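Local coordinates for subtilisin-like protein (PDB 3ZXY), which probably cleaves peptide bonds as a serine endopeptidase of the subtilisin family, the deposited chain being the protease domain of the longer PatA protein, at residues T32-L37 / L77-F82; R11-D16 / A104-I109. The protein carries 1 engineered substitution. One frame throughout, in Å; residues are numbered along the deposited sequence. Where two conformers were deposited one is given.

In the fold
Contacts 1 and 2 sample the parallel sheet of the subtilisin-like domain at different depths. Contact 1 (32-37 with 77-82) joins the outermost strand 30-33 to strand 75-80 and is partly buried; contact 2 (11-16 with 104-109), buried and nearer the centre of the chain, pairs strands 11-16 and 108-111. Strands 75-80 and 11-16 are neighbours, so the two contacts adjoin, with Leu34 CD1 packing 3.4 Å from Ala104 CB. Contact 1 combines two backbone bonds with aliphatic packing and frays into a water-bridged loop. Contact 2 adds arginine and histidine side-chain bonds at one end, while its other end leads to Asp16, predicted as a charge-relay residue.

Contact 1. Residues T32-L37 / L77-F82; sequences TVLPTL and LIVPIF
Leu34 lies across Val79 and Leu77, both buried, and this apolar patch is the more closely packed part of the contact. Its CD1 is 4.0 Å from Val79 CG2 and reaches Leu77 CB at 4.2 Å. The chi1 of -61° sets CG opposite the carbonyl carbon of Leu34, and the extended chain beyond lays CD1 against both partners. Val79 divides its branches: CG2 meets Leu34, whereas CG1 turns to Thr36, whose OG1 stands 3.6 Å away. That hydroxyl is also engaged at home, donating a 3.2 Å hydrogen bond from Thr36 OG1 to Leu34 O from above the carbonyl plane, a bond consistent with the hydroxyl's orientation beside Val79.

The backbone register is parallel, pairing Thr32 with Leu77 and Val33 with Ile78. Ile78 N donates to Thr32 O at 2.8 Å (N-H...O 171°), and Leu34 N to Ile78 O at the same length of 2.8 Å (172°). Both bonds are therefore close to straight, and they bracket Val33.

On the face of Val33 and Ile78 contacts are fewer: Val33, itself partly exposed, makes one approach to Ile78, from Val33 CG2 to Ile78 CB at 4.1 Å, and a marginal one to Pro80. Past Leu34 the strand pairing stops. A water there accepts from Thr36 N and donates to Pro80 O, spanning the gap between the diverging chains, while Pro35 and Leu37 are exposed to solvent.

Strand 30-33 is the outermost strand of the parallel sheet on this side. Inward, Leu77 exchanges backbone hydrogen bonds with Val12 and Ile14 of strand 11-16, and the loop after strand 30-33 rests against helix 91-103, where Thr36 touches Arg96 and Arg100 and Pro35 O accepts a hydrogen bond from Arg100 NH2.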
loop_
_atom_site.group_PDB
_atom_site.type_symbol
_atom_site.label_atom_id
_atom_site.label_comp_id
_atom_site.label_asym_id
_atom_site.label_seq_id
_atom_site.Cartn_x
_atom_site.Cartn_y
_atom_site.Cartn_z
ATOM N N THR A 32 10.569 7.795 9.499
ATOM C CA THR A 32 11.905 7.297 9.775
ATOM C C THR A 32 12.383 6.550 8.559
ATOM O O THR A 32 11.671 5.703 8.045
ATOM C CB THR A 32 11.938 6.345 10.986
ATOM O OG1 THR A 32 11.363 6.994 12.133
ATOM C CG2 THR A 32 13.376 5.926 11.299
ATOM N N VAL A 33 13.569 6.892 8.078
ATOM C CA VAL A 33 14.168 6.202 6.949
ATOM C C VAL A 33 15.048 5.073 7.481
ATOM O O VAL A 33 15.888 5.287 8.381
ATOM C CB VAL A 33 14.997 7.166 6.099
ATOM C CG1 VAL A 33 15.695 6.408 4.981
ATOM C CG2 VAL A 33 14.110 8.266 5.541
ATOM N N LEU A 34 14.832 3.879 6.934
ATOM C CA LEU A 34 15.538 2.668 7.319
ATOM C C LEU A 34 16.389 2.204 6.138
ATOM O O LEU A 34 15.914 1.474 5.262
ATOM C CB LEU A 34 14.557 1.568 7.724
ATOM C CG LEU A 34 13.648 1.861 8.918
ATOM C CD1 LEU A 34 12.676 0.712 9.138
ATOM C CD2 LEU A 34 14.458 2.123 10.174
ATOM N N PRO A 35 17.652 2.641 6.095
ATOM C CA PRO A 35 18.496 2.247 4.978
ATOM C C PRO A 35 18.641 0.746 4.919
ATOM O O PRO A 35 18.905 0.091 5.924
ATOM C CB PRO A 35 19.839 2.914 5.280
ATOM C CG PRO A 35 19.541 3.978 6.268
ATOM C CD PRO A 35 18.357 3.510 7.047
ATOM N N THR A 36 18.433 0.203 3.738
ATOM C CA THR A 36 18.643 -1.198 3.552
ATOM C C THR A 36 19.778 -1.179 2.549
ATOM O O THR A 36 20.792 -0.547 2.855
ATOM C CB THR A 36 17.291 -1.864 3.269
ATOM O OG1 THR A 36 16.439 -1.525 4.374
ATOM C CG2 THR A 36 17.408 -3.374 3.208
ATOM N N LEU A 37 19.684 -1.783 1.379
ATOM C CA LEU A 37 20.861 -1.822 0.506
ATOM C C LEU A 37 20.813 -0.773 -0.610
ATOM O O LEU A 37 21.867 -0.322 -1.081
ATOM C CB LEU A 37 21.087 -3.236 -0.037
ATOM C CG LEU A 37 21.809 -4.144 0.971
ATOM C CD1 LEU A 37 22.056 -5.529 0.393
ATOM C CD2 LEU A 37 23.127 -3.527 1.428
ATOM N N LEU A 77 7.511 4.298 8.150
ATOM C CA LEU A 77 8.812 3.652 8.030
ATOM C C LEU A 77 9.151 3.610 6.554
ATOM O O LEU A 77 8.488 2.916 5.752
ATOM C CB LEU A 77 8.812 2.248 8.641
ATOM C CG LEU A 77 8.392 2.118 10.103
ATOM C CD1 LEU A 77 8.306 0.645 10.472
ATOM C CD2 LEU A 77 9.352 2.882 11.017
ATOM N N ILE A 78 10.144 4.398 6.161
ATOM C CA ILE A 78 10.517 4.469 4.752
ATOM C C ILE A 78 11.665 3.492 4.506
ATOM O O ILE A 78 12.735 3.630 5.101
ATOM C CB ILE A 78 10.955 5.886 4.327
ATOM C CG1 ILE A 78 9.898 6.949 4.675
ATOM C CG2 ILE A 78 11.315 5.902 2.852
ATOM C CD1 ILE A 78 8.483 6.609 4.309
ATOM N N VAL A 79 11.434 2.512 3.629
ATOM C CA VAL A 79 12.400 1.437 3.383
ATOM C C VAL A 79 12.666 1.402 1.883
ATOM O O VAL A 79 12.009 0.664 1.134
ATOM C CB VAL A 79 11.884 0.065 3.898
ATOM C CG1 VAL A 79 12.962 -1.018 3.751
ATOM C CG2 VAL A 79 11.444 0.171 5.357
ATOM N N PRO A 80 13.617 2.229 1.416
ATOM C CA PRO A 80 13.795 2.285 -0.034
ATOM C C PRO A 80 14.407 0.993 -0.585
ATOM O O PRO A 80 15.452 0.513 -0.111
ATOM C CB PRO A 80 14.682 3.520 -0.245
ATOM C CG PRO A 80 14.557 4.302 1.007
ATOM C CD PRO A 80 14.393 3.278 2.093
ATOM N N ILE A 81 13.706 0.424 -1.562
ATOM C CA ILE A 81 14.117 -0.801 -2.223
ATOM C C ILE A 81 14.237 -0.585 -3.724
ATOM O O ILE A 81 15.074 -1.221 -4.351
ATOM C CB ILE A 81 13.157 -1.981 -1.941
ATOM C CG1 ILE A 81 11.710 -1.642 -2.324
ATOM C CG2 ILE A 81 13.197 -2.353 -0.464
ATOM C CD1 ILE A 81 10.791 -2.845 -2.442
ATOM N N PHE A 82 13.419 0.305 -4.290
ATOM C CA PHE A 82 13.484 0.589 -5.728
ATOM C C PHE A 82 14.561 1.643 -5.945
ATOM O O PHE A 82 14.795 2.480 -5.085
ATOM C CB PHE A 82 12.155 1.111 -6.295
ATOM C CG PHE A 82 10.957 0.224 -6.059
ATOM C CD1 PHE A 82 11.057 -1.162 -5.988
ATOM C CD2 PHE A 82 9.689 0.813 -5.965
ATOM C CE1 PHE A 82 9.917 -1.944 -5.764
ATOM C CE2 PHE A 82 8.562 0.039 -5.751
ATOM C CZ PHE A 82 8.682 -1.338 -5.637
HETATM O O HOH W 1 17.587 1.488 1.389
#

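Contact 2. Residues R11-D16 / A104-I109; sequences RVAILD and AGAHII
Gly105 O receives two donors: Arg11 NE at 2.6 Å, and a water at 3.1 Å from Gly105 O that accepts from Arg11 NH2. NE arrives 43° out of the carbonyl plane, while the oxygen lies near the plane of the guanidinium, at its edge. A bend in the arginine chain (chi3 -77°) brings this edge round to Gly105. Over one guanidinium face sits His107 CE1, 3.3 Å from Arg11 NH2; the two planes are 37° apart, so the groups touch obliquely and do not stack. Arg11 N lies near the imidazole plane, at its edge, and donates almost straight to His107 ND1 at 3.0 Å, which restrains the ring's rotation.

Gly105 ends helix 91-103 in a Schellman motif, its positive phi turning the chain into strand 108-111. This completes a beta-alpha-beta crossover from strand 75-80, with strand 11-16 lying between the two in the parallel sheet. Across the junction Arg11 O takes His107 N at 2.8 Å and, weakly, Ile108 N at 3.3 Å. Regular pairing follows as Ala13 N donates to Ile108 O. Further along, both methyls of Leu15 meet Ile109 CG2 from one side, Leu15 CD2 at 3.6 Å. Helix 91-103 covers this face through Ala101 and Ile98, and helix 210-230 packs on Val12 and Ile108 at the other; the chain leads on to Asp16, whose OD1 hydrogen-bonds His51 ND1, both predicted charge-relay residues.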
loop_
_atom_site.group_PDB
_atom_site.type_symbol
_atom_site.label_atom_id
_atom_site.label_comp_id
_atom_site.label_asym_id
_atom_site.label_seq_id
_atom_site.Cartn_x
_atom_site.Cartn_y
_atom_site.Cartn_z
ATOM N N ARG A 11 2.292 1.705 12.737
ATOM C CA ARG A 11 3.448 1.883 11.860
ATOM C C ARG A 11 3.175 1.334 10.476
ATOM O O ARG A 11 2.809 0.168 10.320
ATOM C CB ARG A 11 4.672 1.202 12.476
ATOM C CG ARG A 11 5.075 1.841 13.797
ATOM C CD ARG A 11 6.092 1.014 14.563
ATOM N NE ARG A 11 5.511 -0.147 15.249
ATOM C CZ ARG A 11 4.877 -0.146 16.420
ATOM N NH1 ARG A 11 4.667 0.973 17.136
ATOM N NH2 ARG A 11 4.436 -1.310 16.900
ATOM N N VAL A 12 3.357 2.194 9.485
ATOM C CA VAL A 12 3.135 1.846 8.086
ATOM C C VAL A 12 4.472 1.990 7.366
ATOM O O VAL A 12 5.059 3.070 7.361
ATOM C CB VAL A 12 2.118 2.787 7.430
ATOM C CG1 VAL A 12 1.873 2.397 5.986
ATOM C CG2 VAL A 12 0.827 2.824 8.231
ATOM N N ALA A 13 4.950 0.899 6.782
ATOM C CA ALA A 13 6.198 0.910 6.014
ATOM C C ALA A 13 5.900 1.097 4.537
ATOM O O ALA A 13 4.954 0.492 4.015
ATOM C CB ALA A 13 6.962 -0.375 6.227
ATOM N N ILE A 14 6.689 1.948 3.888
ATOM C CA ILE A 14 6.613 2.184 2.456
ATOM C C ILE A 14 7.878 1.567 1.873
ATOM O O ILE A 14 8.976 2.047 2.131
ATOM C CB ILE A 14 6.611 3.694 2.123
ATOM C CG1 ILE A 14 5.486 4.421 2.862
ATOM C CG2 ILE A 14 6.535 3.912 0.605
ATOM C CD1 ILE A 14 4.098 3.971 2.479
ATOM N N LEU A 15 7.719 0.507 1.076
ATOM C CA LEU A 15 8.827 -0.140 0.398
ATOM C C LEU A 15 8.724 0.288 -1.048
ATOM O O LEU A 15 7.943 -0.263 -1.825
ATOM C CB LEU A 15 8.730 -1.661 0.525
ATOM C CG LEU A 15 9.288 -2.250 1.825
ATOM C CD1 LEU A 15 8.678 -1.655 3.089
ATOM C CD2 LEU A 15 9.097 -3.760 1.786
ATOM N N ASP A 16 9.488 1.297 -1.408
ATOM C CA ASP A 16 9.337 1.918 -2.706
ATOM C C ASP A 16 10.672 2.544 -3.095
ATOM O O ASP A 16 11.733 2.092 -2.667
ATOM C CB ASP A 16 8.185 2.947 -2.669
ATOM C CG ASP A 16 7.481 3.077 -4.007
ATOM O OD1 ASP A 16 8.079 3.651 -4.929
ATOM O OD2 ASP A 16 6.337 2.585 -4.149
ATOM N N ALA A 104 11.371 -3.735 12.181
ATOM C CA ALA A 104 11.173 -2.375 12.679
ATOM C C ALA A 104 9.760 -2.164 13.248
ATOM O O ALA A 104 9.409 -1.047 13.646
ATOM C CB ALA A 104 11.440 -1.365 11.573
ATOM N N GLY A 105 8.964 -3.227 13.314
ATOM C CA GLY A 105 7.642 -3.156 13.934
ATOM C C GLY A 105 6.512 -2.637 13.064
ATOM O O GLY A 105 5.502 -2.141 13.594
ATOM N N ALA A 106 6.641 -2.776 11.746
ATOM C CA ALA A 106 5.566 -2.390 10.841
ATOM C C ALA A 106 4.304 -3.193 11.137
ATOM O O ALA A 106 4.378 -4.394 11.384
ATOM C CB ALA A 106 5.970 -2.611 9.380
ATOM N N HIS A 107 3.152 -2.527 11.086
ATOM C CA HIS A 107 1.845 -3.200 11.068
ATOM C C HIS A 107 1.383 -3.467 9.653
ATOM O O HIS A 107 0.704 -4.457 9.388
ATOM C CB HIS A 107 0.783 -2.344 11.754
ATOM C CG HIS A 107 1.011 -2.164 13.209
ATOM N ND1 HIS A 107 1.606 -1.072 13.717
ATOM C CD2 HIS A 107 0.687 -2.975 14.282
ATOM C CE1 HIS A 107 1.690 -1.187 15.044
ATOM N NE2 HIS A 107 1.121 -2.353 15.403
ATOM N N ILE A 108 1.716 -2.545 8.749
ATOM C CA ILE A 108 1.321 -2.584 7.350
ATOM C C ILE A 108 2.571 -2.315 6.532
ATOM O O ILE A 108 3.387 -1.463 6.907
ATOM C CB ILE A 108 0.257 -1.506 7.027
ATOM C CG1 ILE A 108 -1.055 -1.817 7.734
ATOM C CG2 ILE A 108 0.026 -1.368 5.515
ATOM C CD1 ILE A 108 -1.915 -0.586 7.925
ATOM N N ILE A 109 2.730 -3.078 5.455
ATOM C CA ILE A 109 3.833 -2.905 4.496
ATOM C C ILE A 109 3.194 -2.643 3.133
ATOM O O ILE A 109 2.513 -3.501 2.584
ATOM C CB ILE A 109 4.747 -4.148 4.462
ATOM C CG1 ILE A 109 5.404 -4.354 5.827
ATOM C CG2 ILE A 109 5.828 -4.009 3.378
ATOM C CD1 ILE A 109 6.244 -5.618 5.936
HETATM O O HOH W 2 4.422 -3.928 15.845
#